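Local structure of predicted acetamidase/formamidase (Thermoanaerobacter tengcongensis, 3TKK) at residues E69-G74 against V209-G214; V76-I81 against E168-V173; I84-K89 against V113-G118. The protein probably hydrolyses carbon-nitrogen bonds of linear amides such as acetamide or formamide and binds zinc and calcium ions. One frame throughout, in Å; residues are numbered along the deposited sequence.

Contact 1: residues E69-G74 against V209-G214; sequences EGAKEG and VEVIKG
The loop between strands 62-69 and 76-86 packs here over the end of strand 203-212, where V211 and K213 meet G70 and A71. The V211 side chain faces the loop, and both methyls touch it. V211 CG1 lies 3.8 Å from A71 CA and also touches G70 O. CG2 meets the methyl of A71, with A71 CB to V211 CG2 at 3.8 Å. With V211 CG1 anti to the backbone N (chi1 176°), the two methyls spread against the loop, so that one meets its backbone and the other the A71 side chain. K213 comes from further along the chain. Its side chain bends at chi2 (-82°) and brings the ammonium group to the carbonyl of G70. The hydrogen bond from K213 NZ to G70 O is 2.9 Å long and lies nearly in line with the carbonyl, at a C=O...N angle of 163°. The same NZ forms a salt bridge with D75, just beyond the loop segment. At G70 the backbone turns so that a beta carbon would collide with the carbonyl oxygen of E69. E69 itself turns away and pairs with K27, while K72 reaches E176. The contact is at the surface, away from the metal sites. Its chemistry is a small apolar patch beside one charged group. K213 gives a backbone oxygen a charged donor, and its charge is probably balanced in part by D75.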
ATOM      1  N   GLU A  69     -29.780  18.836  -1.867  1.00 26.39           N
ATOM      2  CA  GLU A  69     -30.066  20.211  -2.309  1.00 28.83           C
ATOM      3  C   GLU A  69     -28.855  21.127  -2.253  1.00 30.45           C
ATOM      4  O   GLU A  69     -28.254  21.186  -1.223  1.00 31.38           O
ATOM      5  CB  GLU A  69     -31.226  20.833  -1.493  1.00 28.91           C
ATOM      6  CG  GLU A  69     -32.549  20.320  -2.097  1.00 32.64           C
ATOM      7  CD  GLU A  69     -33.824  20.744  -1.380  1.00 35.84           C
ATOM      8  OE1 GLU A  69     -33.824  21.595  -0.468  1.00 36.13           O
ATOM      9  OE2 GLU A  69     -34.855  20.168  -1.765  1.00 37.68           O
ATOM     10  N   GLY A  70     -28.606  21.896  -3.333  1.00 29.00           N
ATOM     11  CA  GLY A  70     -27.548  22.948  -3.334  1.00 29.28           C
ATOM     12  C   GLY A  70     -26.312  22.394  -4.028  1.00 30.28           C
ATOM     13  O   GLY A  70     -25.381  23.155  -4.395  1.00 33.51           O
ATOM     14  N   ALA A  71     -26.243  21.079  -4.193  1.00 27.12           N
ATOM     15  CA  ALA A  71     -25.034  20.563  -4.751  1.00 27.36           C
ATOM     16  C   ALA A  71     -25.150  20.819  -6.191  1.00 28.15           C
ATOM     17  O   ALA A  71     -26.150  20.410  -6.781  1.00 26.97           O
ATOM     18  CB  ALA A  71     -24.911  18.936  -4.463  1.00 26.90           C
ATOM     19  N   LYS A  72     -24.137  21.466  -6.790  1.00 29.68           N
ATOM     20  CA  LYS A  72     -24.126  21.683  -8.198  1.00 33.19           C
ATOM     21  C   LYS A  72     -22.889  21.130  -8.883  1.00 33.08           C
ATOM     22  O   LYS A  72     -21.854  20.908  -8.246  1.00 29.11           O
ATOM     23  CB  LYS A  72     -24.253  23.197  -8.476  1.00 39.12           C
ATOM     24  CG  LYS A  72     -25.729  23.670  -8.177  1.00 41.87           C
ATOM     25  CD  LYS A  72     -26.052  25.041  -8.659  1.00 49.12           C
ATOM     26  CE  LYS A  72     -27.330  25.566  -7.930  1.00 52.15           C
ATOM     27  NZ  LYS A  72     -28.723  25.080  -8.355  1.00 53.20           N
ATOM     28  N   GLU A  73     -22.972  20.907 -10.185  1.00 31.67           N
ATOM     29  CA  GLU A  73     -21.784  20.484 -10.910  1.00 30.38           C
ATOM     30  C   GLU A  73     -20.557  21.319 -10.565  1.00 31.72           C
ATOM     31  O   GLU A  73     -20.586  22.496 -10.723  1.00 29.55           O
ATOM     32  CB  GLU A  73     -22.006  20.638 -12.413  1.00 37.03           C
ATOM     33  CG  GLU A  73     -20.748  20.351 -13.232  1.00 40.28           C
ATOM     34  CD  GLU A  73     -21.045  20.248 -14.740  1.00 46.54           C
ATOM     35  OE1 GLU A  73     -21.998  20.917 -15.246  1.00 51.67           O
ATOM     36  OE2 GLU A  73     -20.343  19.509 -15.428  1.00 48.19           O
ATOM     37  N   GLY A  74     -19.460  20.690 -10.088  1.00 27.55           N
ATOM     38  CA  GLY A  74     -18.234  21.489  -9.823  1.00 29.22           C
ATOM     39  C   GLY A  74     -18.046  21.663  -8.316  1.00 30.25           C
ATOM     40  O   GLY A  74     -16.920  21.994  -7.899  1.00 31.91           O
ATOM     41  N   VAL A 209     -24.321  14.535   5.189  1.00 23.68           N
ATOM     42  CA  VAL A 209     -23.869  15.084   3.946  1.00 23.33           C
ATOM     43  C   VAL A 209     -23.651  16.586   4.089  1.00 24.37           C
ATOM     44  O   VAL A 209     -24.431  17.240   4.745  1.00 26.98           O
ATOM     45  CB  VAL A 209     -24.828  14.834   2.769  1.00 22.96           C
ATOM     46  CG1 VAL A 209     -24.819  13.371   2.289  1.00 21.94           C
ATOM     47  CG2 VAL A 209     -26.330  15.285   3.149  1.00 23.83           C
ATOM     48  N   GLU A 210     -22.624  17.128   3.405  1.00 24.28           N
ATOM     49  CA  GLU A 210     -22.438  18.606   3.270  1.00 26.75           C
ATOM     50  C   GLU A 210     -21.992  18.990   1.863  1.00 25.35           C
ATOM     51  O   GLU A 210     -21.096  18.383   1.336  1.00 24.35           O
ATOM     52  CB  GLU A 210     -21.347  19.089   4.168  1.00 27.98           C
ATOM     53  CG  GLU A 210     -21.772  19.096   5.600  1.00 38.82           C
ATOM     54  CD  GLU A 210     -20.753  19.801   6.479  1.00 45.97           C
ATOM     55  OE1 GLU A 210     -19.807  20.528   5.971  1.00 47.32           O
ATOM     56  OE2 GLU A 210     -20.929  19.634   7.689  1.00 50.50           O
ATOM     57  N   VAL A 211     -22.564  20.047   1.333  1.00 25.99           N
ATOM     58  CA  VAL A 211     -22.117  20.569   0.053  1.00 28.44           C
ATOM     59  C   VAL A 211     -20.942  21.546   0.343  1.00 31.12           C
ATOM     60  O   VAL A 211     -21.064  22.434   1.183  1.00 29.94           O
ATOM     61  CB  VAL A 211     -23.299  21.248  -0.634  1.00 29.45           C
ATOM     62  CG1 VAL A 211     -22.851  21.894  -1.922  1.00 31.54           C
ATOM     63  CG2 VAL A 211     -24.356  20.188  -0.869  1.00 27.03           C
ATOM     64  N   ILE A 212     -19.795  21.317  -0.276  1.00 29.71           N
ATOM     65  CA  ILE A 212     -18.663  22.275  -0.210  1.00 33.14           C
ATOM     66  C   ILE A 212     -18.570  23.061  -1.485  1.00 31.58           C
ATOM     67  O   ILE A 212     -18.560  22.461  -2.575  1.00 31.22           O
ATOM     68  CB  ILE A 212     -17.309  21.547  -0.129  1.00 32.16           C
ATOM     69  CG1 ILE A 212     -17.189  20.621   1.132  1.00 32.43           C
ATOM     70  CG2 ILE A 212     -16.197  22.563  -0.281  1.00 34.25           C
ATOM     71  CD1 ILE A 212     -17.550  21.292   2.372  1.00 36.56           C
ATOM     72  N   LYS A 213     -18.501  24.396  -1.370  1.00 35.33           N
ATOM     73  CA  LYS A 213     -18.305  25.314  -2.507  1.00 36.67           C
ATOM     74  C   LYS A 213     -16.871  25.853  -2.676  1.00 39.42           C
ATOM     75  O   LYS A 213     -16.129  25.999  -1.716  1.00 37.91           O
ATOM     76  CB  LYS A 213     -19.263  26.531  -2.384  1.00 40.38           C
ATOM     77  CG  LYS A 213     -20.705  26.166  -2.051  1.00 37.86           C
ATOM     78  CD  LYS A 213     -21.363  25.787  -3.343  1.00 38.01           C
ATOM     79  CE  LYS A 213     -22.871  25.837  -3.262  1.00 35.90           C
ATOM     80  NZ  LYS A 213     -23.462  25.284  -4.485  1.00 32.55           N
ATOM     81  N   GLY A 214     -16.474  26.151  -3.900  1.00 39.97           N
ATOM     82  CA  GLY A 214     -15.114  26.609  -4.124  1.00 43.36           C
ATOM     83  C   GLY A 214     -13.943  25.638  -3.880  1.00 44.06           C
ATOM     84  O   GLY A 214     -12.798  26.082  -3.667  1.00 44.83           O
TER

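Contact 2: residues V76-I81 against E168-V173; sequences VLKVKI and EVYFPV
K78 and Y170, a non-hydrogen-bonded pair on neighbouring antiparallel strands, lie side by side, pointing the same way. K78 CB sits 3.7 Å from Y170 CE1. CG follows along the same side of the ring, near CE1 and CZ. K78 CD reaches the phenol end, 3.6 Å from Y170 OH. CE then passes the carboxylate carbon of E168. K78 NZ stops 4.1 Å from E168 OE2, beyond a salt bridge, and a water spans this gap, accepting from NZ and donating to OE2. K78 CG is anti to the backbone N (chi1 164°) and the chain beyond it is extended, which lays its methylenes along the ring. Y170 OH lies close to E168 OE1 in a bond modelled so short that its length is doubtful. V76 CG1 meets the ring at its edge. A leucine in place of Y170 would probably leave the K78 methylenes with less to lie against and V76 CG1 without the ring edge it meets. F301 meets the Y170 ring edge-to-face. The opposite sheet face carries L77, V79, V169 and F171, with V79 CG2 at the edge of the F171 ring, 4.0 Å from CE2. Two reciprocal backbone pairs, L77 with F171 and V79 with V169, hold the register; L77 N to F171 O is 2.7 Å. This is regular antiparallel pairing inside the large mixed sheet, apolar on one face and partly polar on the other.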
ATOM      1  N   VAL A  76     -18.312  20.062  -4.205  1.00 25.14           N
ATOM      2  CA  VAL A  76     -17.746  18.845  -3.780  1.00 24.00           C
ATOM      3  C   VAL A  76     -18.765  18.365  -2.758  1.00 26.50           C
ATOM      4  O   VAL A  76     -19.310  19.206  -2.011  1.00 24.36           O
ATOM      5  CB  VAL A  76     -16.324  19.042  -3.131  1.00 26.29           C
ATOM      6  CG1 VAL A  76     -15.977  17.880  -2.201  1.00 23.15           C
ATOM      7  CG2 VAL A  76     -15.254  19.200  -4.240  1.00 24.48           C
ATOM      8  N   LEU A  77     -19.064  17.059  -2.724  1.00 22.53           N
ATOM      9  CA  LEU A  77     -19.929  16.591  -1.596  1.00 22.29           C
ATOM     10  C   LEU A  77     -19.118  15.916  -0.559  1.00 23.18           C
ATOM     11  O   LEU A  77     -18.416  14.936  -0.870  1.00 22.63           O
ATOM     12  CB  LEU A  77     -20.933  15.596  -2.081  1.00 21.68           C
ATOM     13  CG  LEU A  77     -21.961  14.949  -1.158  1.00 21.48           C
ATOM     14  CD1 LEU A  77     -23.051  16.034  -0.960  1.00 22.44           C
ATOM     15  CD2 LEU A  77     -22.589  13.689  -1.838  1.00 20.78           C
ATOM     16  N   LYS A  78     -19.265  16.374   0.686  1.00 22.95           N
ATOM     17  CA  LYS A  78     -18.611  15.747   1.833  1.00 22.18           C
ATOM     18  C   LYS A  78     -19.604  14.855   2.607  1.00 22.46           C
ATOM     19  O   LYS A  78     -20.732  15.279   2.864  1.00 22.41           O
ATOM     20  CB  LYS A  78     -18.029  16.837   2.723  1.00 23.27           C
ATOM     21  CG  LYS A  78     -17.641  16.363   4.163  1.00 26.41           C
ATOM     22  CD  LYS A  78     -17.112  17.607   4.994  1.00 25.67           C
ATOM     23  CE  LYS A  78     -17.441  17.369   6.469  1.00 34.44           C
ATOM     24  NZ  LYS A  78     -16.778  18.472   7.274  1.00 34.93           N
ATOM     25  N   VAL A  79     -19.161  13.601   2.865  1.00 22.66           N
ATOM     26  CA  VAL A  79     -19.994  12.578   3.433  1.00 22.32           C
ATOM     27  C   VAL A  79     -19.244  12.092   4.679  1.00 22.75           C
ATOM     28  O   VAL A  79     -18.166  11.490   4.638  1.00 23.29           O
ATOM     29  CB  VAL A  79     -20.268  11.405   2.462  1.00 20.93           C
ATOM     30  CG1 VAL A  79     -21.196  10.323   3.175  1.00 19.80           C
ATOM     31  CG2 VAL A  79     -20.723  11.871   1.046  1.00 19.81           C
ATOM     32  N   LYS A  80     -19.775  12.409   5.822  1.00 21.81           N
ATOM     33  CA  LYS A  80     -19.161  11.993   7.073  1.00 22.22           C
ATOM     34  C   LYS A  80     -19.772  10.635   7.437  1.00 21.84           C
ATOM     35  O   LYS A  80     -21.018  10.562   7.719  1.00 22.22           O
ATOM     36  CB  LYS A  80     -19.471  13.065   8.142  1.00 23.61           C
ATOM     37  CG  LYS A  80     -18.815  12.750   9.479  1.00 30.87           C
ATOM     38  CD  LYS A  80     -19.094  13.876  10.569  1.00 39.17           C
ATOM     39  CE  LYS A  80     -18.513  15.249  10.224  1.00 44.28           C
ATOM     40  NZ  LYS A  80     -19.243  15.800   9.034  1.00 46.88           N
ATOM     41  N   ILE A  81     -18.919   9.578   7.524  1.00 21.26           N
ATOM     42  CA  ILE A  81     -19.335   8.236   7.969  1.00 21.07           C
ATOM     43  C   ILE A  81     -19.269   8.194   9.539  1.00 22.19           C
ATOM     44  O   ILE A  81     -18.172   8.133  10.124  1.00 22.45           O
ATOM     45  CB  ILE A  81     -18.423   7.178   7.408  1.00 20.94           C
ATOM     46  CG1 ILE A  81     -18.291   7.346   5.847  1.00 19.28           C
ATOM     47  CG2 ILE A  81     -19.046   5.765   7.764  1.00 20.09           C
ATOM     48  CD1 ILE A  81     -19.667   7.429   5.225  1.00 21.08           C
ATOM     49  N   GLU A 168     -14.289  10.807   6.394  1.00 22.99           N
ATOM     50  CA  GLU A 168     -15.035  11.699   5.559  1.00 22.71           C
ATOM     51  C   GLU A 168     -14.596  11.435   4.145  1.00 23.87           C
ATOM     52  O   GLU A 168     -13.423  11.456   3.858  1.00 21.71           O
ATOM     53  CB  GLU A 168     -14.611  13.133   5.910  1.00 25.35           C
ATOM     54  CG  GLU A 168     -15.270  13.658   7.171  1.00 29.32           C
ATOM     55  CD  GLU A 168     -14.515  14.921   7.603  1.00 35.90           C
ATOM     56  OE1 GLU A 168     -13.725  15.519   6.786  1.00 36.12           O
ATOM     57  OE2 GLU A 168     -14.670  15.284   8.728  1.00 35.73           O
ATOM     58  N   VAL A 169     -15.515  11.182   3.240  1.00 20.29           N
ATOM     59  CA  VAL A 169     -15.161  11.034   1.832  1.00 19.97           C
ATOM     60  C   VAL A 169     -15.657  12.242   1.018  1.00 22.78           C
ATOM     61  O   VAL A 169     -16.849  12.670   1.218  1.00 21.09           O
ATOM     62  CB  VAL A 169     -15.902   9.829   1.323  1.00 18.27           C
ATOM     63  CG1 VAL A 169     -15.301   9.499  -0.056  1.00 20.46           C
ATOM     64  CG2 VAL A 169     -15.656   8.654   2.301  1.00 22.02           C
ATOM     65  N   TYR A 170     -14.827  12.789   0.127  1.00 19.63           N
ATOM     66  CA  TYR A 170     -15.159  13.983  -0.543  1.00 21.05           C
ATOM     67  C   TYR A 170     -15.279  13.592  -1.932  1.00 22.52           C
ATOM     68  O   TYR A 170     -14.380  12.976  -2.426  1.00 22.53           O
ATOM     69  CB  TYR A 170     -14.018  14.979  -0.361  1.00 21.96           C
ATOM     70  CG  TYR A 170     -13.911  15.458   1.059  1.00 25.71           C
ATOM     71  CD1 TYR A 170     -14.422  16.726   1.415  1.00 26.54           C
ATOM     72  CD2 TYR A 170     -13.310  14.695   2.004  1.00 24.85           C
ATOM     73  CE1 TYR A 170     -14.308  17.214   2.656  1.00 31.31           C
ATOM     74  CE2 TYR A 170     -13.145  15.173   3.290  1.00 28.04           C
ATOM     75  CZ  TYR A 170     -13.676  16.410   3.625  1.00 31.28           C
ATOM     76  OH  TYR A 170     -13.546  16.904   4.878  1.00 33.43           O
ATOM     77  N   PHE A 171     -16.379  13.961  -2.618  1.00 22.99           N
ATOM     78  CA  PHE A 171     -16.552  13.592  -3.971  1.00 19.99           C
ATOM     79  C   PHE A 171     -16.724  14.807  -4.852  1.00 20.91           C
ATOM     80  O   PHE A 171     -17.543  15.716  -4.527  1.00 21.69           O
ATOM     81  CB  PHE A 171     -17.934  12.803  -4.120  1.00 19.88           C
ATOM     82  CG  PHE A 171     -17.915  11.454  -3.497  1.00 18.81           C
ATOM     83  CD1 PHE A 171     -17.254  10.415  -4.109  1.00 18.29           C
ATOM     84  CD2 PHE A 171     -18.571  11.235  -2.347  1.00 19.98           C
ATOM     85  CE1 PHE A 171     -17.153   9.121  -3.490  1.00 19.57           C
ATOM     86  CE2 PHE A 171     -18.506   9.958  -1.680  1.00 18.99           C
ATOM     87  CZ  PHE A 171     -17.834   8.893  -2.297  1.00 18.58           C
ATOM     88  N   PRO A 172     -16.055  14.823  -5.976  1.00 21.12           N
ATOM     89  CA  PRO A 172     -16.506  15.809  -6.954  1.00 22.08           C
ATOM     90  C   PRO A 172     -17.935  15.602  -7.392  1.00 22.10           C
ATOM     91  O   PRO A 172     -18.322  14.460  -7.663  1.00 21.44           O
ATOM     92  CB  PRO A 172     -15.657  15.527  -8.209  1.00 22.28           C
ATOM     93  CG  PRO A 172     -14.718  14.376  -7.902  1.00 21.37           C
ATOM     94  CD  PRO A 172     -15.159  13.791  -6.531  1.00 20.55           C
ATOM     95  N   VAL A 173     -18.697  16.696  -7.571  1.00 26.26           N
ATOM     96  CA  VAL A 173     -20.105  16.684  -8.032  1.00 23.28           C
ATOM     97  C   VAL A 173     -20.153  16.865  -9.550  1.00 27.66           C
ATOM     98  O   VAL A 173     -19.629  17.843 -10.107  1.00 28.82           O
ATOM     99  CB  VAL A 173     -20.942  17.805  -7.320  1.00 26.19           C
ATOM    100  CG1 VAL A 173     -22.412  17.670  -7.630  1.00 24.37           C
ATOM    101  CG2 VAL A 173     -20.830  17.582  -5.757  1.00 23.42           C
TER
HETATM  102  O   HOH W   1     -15.507  17.461   9.513  1.00 18.94           O

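Contact 3: residues I84-K89 against V113-G118; sequences IEVAEK and VDIKDG
Two torsions place the side chains of E88 and I115. At E88, CG lies between the backbone N and the carbonyl carbon (chi1 52°), and the extended chain beyond it carries the carboxylate towards K116. At I115, CG1 is anti to the carbonyl carbon (chi1 -64°), and CD1 reaches in between A87 and K89. I115 CD1 lies 3.8 Å from A87 O and also touches the carbonyl carbon of K89. The other branch of I115, CG2, makes a looser contact with V86 CG2 at 4.5 Å. I115 CB rests against the carbonyl group of E88. One backbone bond joins the segments, from I115 N to E88 O at 2.8 Å. It is nearly straight at the hydrogen, but the donor stands above the carbonyl plane, 50° out of it. Next to it, K89 and D114 form an antiparallel non-hydrogen-bonded pair. Here K89 CA approaches V113 O at 3.3 Å as a CA-H...O contact.

At the exposed side, E88 and K116 form a long salt bridge, with E88 OE1 3.7 Å from K116 NZ. A water lies between the two charges, weakly bound at NZ. The pair is therefore held loosely. K89 sends its ammonium group elsewhere, to a weak bond with Q45 O.

The contact lies where the chain leaves strand 76-86 of the large sheet and enters strand 89-95 of the four-stranded antiparallel sheet. Strand 108-116 is the neighbour of 89-95 there, and V113 bonds through its backbone to G90. I115 also packs on A187 and V201. A87 bonds to A202, just before strand 203-212. The contact thus joins the turn out of the large sheet to strand 108-116, the second strand of the smaller sheet.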
ATOM      1  N   ILE A  84     -21.164   2.452  11.347  1.00 22.82           N
ATOM      2  CA  ILE A  84     -21.515   1.384  10.395  1.00 26.02           C
ATOM      3  C   ILE A  84     -21.971   0.170  11.235  1.00 26.99           C
ATOM      4  O   ILE A  84     -21.181  -0.322  12.059  1.00 31.44           O
ATOM      5  CB  ILE A  84     -20.292   0.988   9.569  1.00 22.76           C
ATOM      6  CG1 ILE A  84     -19.813   2.147   8.717  1.00 23.22           C
ATOM      7  CG2 ILE A  84     -20.489  -0.169   8.577  1.00 21.33           C
ATOM      8  CD1 ILE A  84     -18.581   1.701   7.854  1.00 19.38           C
ATOM      9  N   GLU A  85     -23.188  -0.335  11.056  1.00 26.18           N
ATOM     10  CA  GLU A  85     -23.507  -1.598  11.696  1.00 27.44           C
ATOM     11  C   GLU A  85     -23.634  -2.711  10.717  1.00 28.07           C
ATOM     12  O   GLU A  85     -24.072  -2.470   9.553  1.00 30.37           O
ATOM     13  CB  GLU A  85     -24.766  -1.417  12.588  1.00 36.32           C
ATOM     14  CG  GLU A  85     -24.484  -0.332  13.641  1.00 43.17           C
ATOM     15  CD  GLU A  85     -25.775   0.365  14.203  1.00 49.81           C
ATOM     16  OE1 GLU A  85     -25.713   1.586  14.582  1.00 50.63           O
ATOM     17  OE2 GLU A  85     -26.836  -0.318  14.277  1.00 52.92           O
ATOM     18  N   VAL A  86     -23.116  -3.896  11.035  1.00 23.83           N
ATOM     19  CA  VAL A  86     -23.108  -4.948  10.037  1.00 23.31           C
ATOM     20  C   VAL A  86     -24.028  -6.096  10.572  1.00 26.04           C
ATOM     21  O   VAL A  86     -24.174  -6.312  11.747  1.00 27.45           O
ATOM     22  CB  VAL A  86     -21.702  -5.482   9.676  1.00 22.59           C
ATOM     23  CG1 VAL A  86     -20.796  -4.269   9.161  1.00 21.51           C
ATOM     24  CG2 VAL A  86     -21.089  -6.245  10.917  1.00 23.56           C
ATOM     25  N   ALA A  87     -24.633  -6.840   9.648  1.00 27.41           N
ATOM     26  CA  ALA A  87     -25.428  -8.007  10.015  1.00 25.69           C
ATOM     27  C   ALA A  87     -24.601  -9.086  10.737  1.00 29.40           C
ATOM     28  O   ALA A  87     -23.353  -9.052  10.702  1.00 29.42           O
ATOM     29  CB  ALA A  87     -26.174  -8.546   8.915  1.00 29.60           C
ATOM     30  N   GLU A  88     -25.291 -10.008  11.415  1.00 27.80           N
ATOM     31  CA  GLU A  88     -24.612 -11.079  12.203  1.00 32.76           C
ATOM     32  C   GLU A  88     -24.123 -12.260  11.373  1.00 31.96           C
ATOM     33  O   GLU A  88     -23.577 -13.228  11.908  1.00 33.96           O
ATOM     34  CB  GLU A  88     -25.523 -11.544  13.378  1.00 34.09           C
ATOM     35  CG  GLU A  88     -26.785 -11.874  12.862  1.00 39.13           C
ATOM     36  CD  GLU A  88     -27.785 -12.327  13.920  1.00 45.15           C
ATOM     37  OE1 GLU A  88     -27.635 -13.477  14.426  1.00 49.42           O
ATOM     38  OE2 GLU A  88     -28.709 -11.531  14.213  1.00 44.16           O
ATOM     39  N   LYS A  89     -24.323 -12.213  10.074  1.00 27.71           N
ATOM     40  CA  LYS A  89     -23.606 -13.170   9.244  1.00 32.86           C
ATOM     41  C   LYS A  89     -23.046 -12.495   7.991  1.00 28.93           C
ATOM     42  O   LYS A  89     -23.465 -11.399   7.687  1.00 28.18           O
ATOM     43  CB  LYS A  89     -24.471 -14.321   8.820  1.00 38.34           C
ATOM     44  CG  LYS A  89     -25.294 -14.057   7.611  1.00 40.92           C
ATOM     45  CD  LYS A  89     -26.508 -15.028   7.734  1.00 46.82           C
ATOM     46  CE  LYS A  89     -27.743 -14.380   7.089  1.00 48.74           C
ATOM     47  NZ  LYS A  89     -27.531 -14.291   5.635  1.00 48.92           N
ATOM     48  N   VAL A 113     -20.217 -17.065   7.038  1.00 28.26           N
ATOM     49  CA  VAL A 113     -19.638 -17.054   8.379  1.00 27.60           C
ATOM     50  C   VAL A 113     -20.511 -16.287   9.372  1.00 30.38           C
ATOM     51  O   VAL A 113     -21.108 -15.272   9.029  1.00 31.96           O
ATOM     52  CB  VAL A 113     -18.254 -16.410   8.374  1.00 26.41           C
ATOM     53  CG1 VAL A 113     -17.333 -17.329   7.627  1.00 26.33           C
ATOM     54  CG2 VAL A 113     -18.243 -15.092   7.548  1.00 27.80           C
ATOM     55  N   ASP A 114     -20.518 -16.745  10.614  1.00 32.85           N
ATOM     56  CA  ASP A 114     -21.109 -16.012  11.708  1.00 34.05           C
ATOM     57  C   ASP A 114     -20.223 -14.826  12.086  1.00 30.06           C
ATOM     58  O   ASP A 114     -18.997 -14.855  11.936  1.00 28.94           O
ATOM     59  CB  ASP A 114     -21.355 -16.966  12.879  1.00 39.85           C
ATOM     60  CG  ASP A 114     -22.357 -17.995  12.536  1.00 42.69           C
ATOM     61  OD1 ASP A 114     -23.292 -17.706  11.745  1.00 44.86           O
ATOM     62  OD2 ASP A 114     -22.150 -19.119  12.990  1.00 49.35           O
ATOM     63  N   ILE A 115     -20.893 -13.726  12.395  1.00 28.68           N
ATOM     64  CA  ILE A 115     -20.235 -12.565  12.970  1.00 28.12           C
ATOM     65  C   ILE A 115     -20.841 -12.491  14.360  1.00 29.73           C
ATOM     66  O   ILE A 115     -22.084 -12.409  14.482  1.00 30.42           O
ATOM     67  CB  ILE A 115     -20.479 -11.288  12.135  1.00 28.13           C
ATOM     68  CG1 ILE A 115     -19.828 -11.530  10.781  1.00 25.39           C
ATOM     69  CG2 ILE A 115     -19.842 -10.066  12.874  1.00 28.88           C
ATOM     70  CD1 ILE A 115     -20.075 -10.611   9.649  1.00 26.20           C
ATOM     71  N   LYS A 116     -19.999 -12.618  15.371  1.00 30.51           N
ATOM     72  CA  LYS A 116     -20.453 -12.575  16.755  1.00 32.28           C
ATOM     73  C   LYS A 116     -19.457 -11.997  17.717  1.00 32.66           C
ATOM     74  O   LYS A 116     -18.278 -12.186  17.565  1.00 32.11           O
ATOM     75  CB  LYS A 116     -20.705 -13.976  17.231  1.00 38.62           C
ATOM     76  CG  LYS A 116     -21.450 -14.789  16.278  1.00 43.55           C
ATOM     77  CD  LYS A 116     -22.649 -15.343  16.822  1.00 46.52           C
ATOM     78  CE  LYS A 116     -23.767 -14.405  16.400  1.00 47.41           C
ATOM     79  NZ  LYS A 116     -25.110 -15.132  16.494  1.00 50.49           N
ATOM     80  N   ASP A 117     -19.941 -11.343  18.792  1.00 34.32           N
ATOM     81  CA  ASP A 117     -18.980 -10.905  19.805  1.00 34.64           C
ATOM     82  C   ASP A 117     -17.954  -9.955  19.115  1.00 34.23           C
ATOM     83  O   ASP A 117     -16.786  -9.899  19.504  1.00 36.26           O
ATOM     84  CB  ASP A 117     -18.274 -12.132  20.364  1.00 35.83           C
ATOM     85  CG  ASP A 117     -17.644 -11.862  21.750  1.00 37.49           C
ATOM     86  OD1 ASP A 117     -18.037 -10.887  22.363  1.00 38.08           O
ATOM     87  OD2 ASP A 117     -16.723 -12.596  22.186  1.00 39.76           O
ATOM     88  N   GLY A 118     -18.383  -9.233  18.082  1.00 32.02           N
ATOM     89  CA  GLY A 118     -17.460  -8.346  17.356  1.00 31.42           C
ATOM     90  C   GLY A 118     -16.410  -9.006  16.478  1.00 29.46           C
ATOM     91  O   GLY A 118     -15.414  -8.374  16.088  1.00 29.73           O
TER
HETATM   92  O   HOH W   2     -28.014 -15.432  15.841  1.00 20.26           O

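How the contacts relate
Contacts 1 and 2 are neighbours in the large mixed sheet, with centres 9 Å apart. The probable hydrogen bonds E210 N to K78 O (2.7 Å) and I212 N to V76 O (2.8 Å) link them. Contact 3 is at the far end of strand 76-86, its centre 27 Å from that of contact 2 and 35 Å from that of contact 1. Contact 3 lies within the chain loop closed by contact 2, and that within the loop closed by contact 1. In contact 3 the V86 side chain is about 11 Å from the bound zinc and about 7 Å from the side chain of H186, a zinc ligand. In contact 2, the F171 side chain is about 13 Å from a calcium ion.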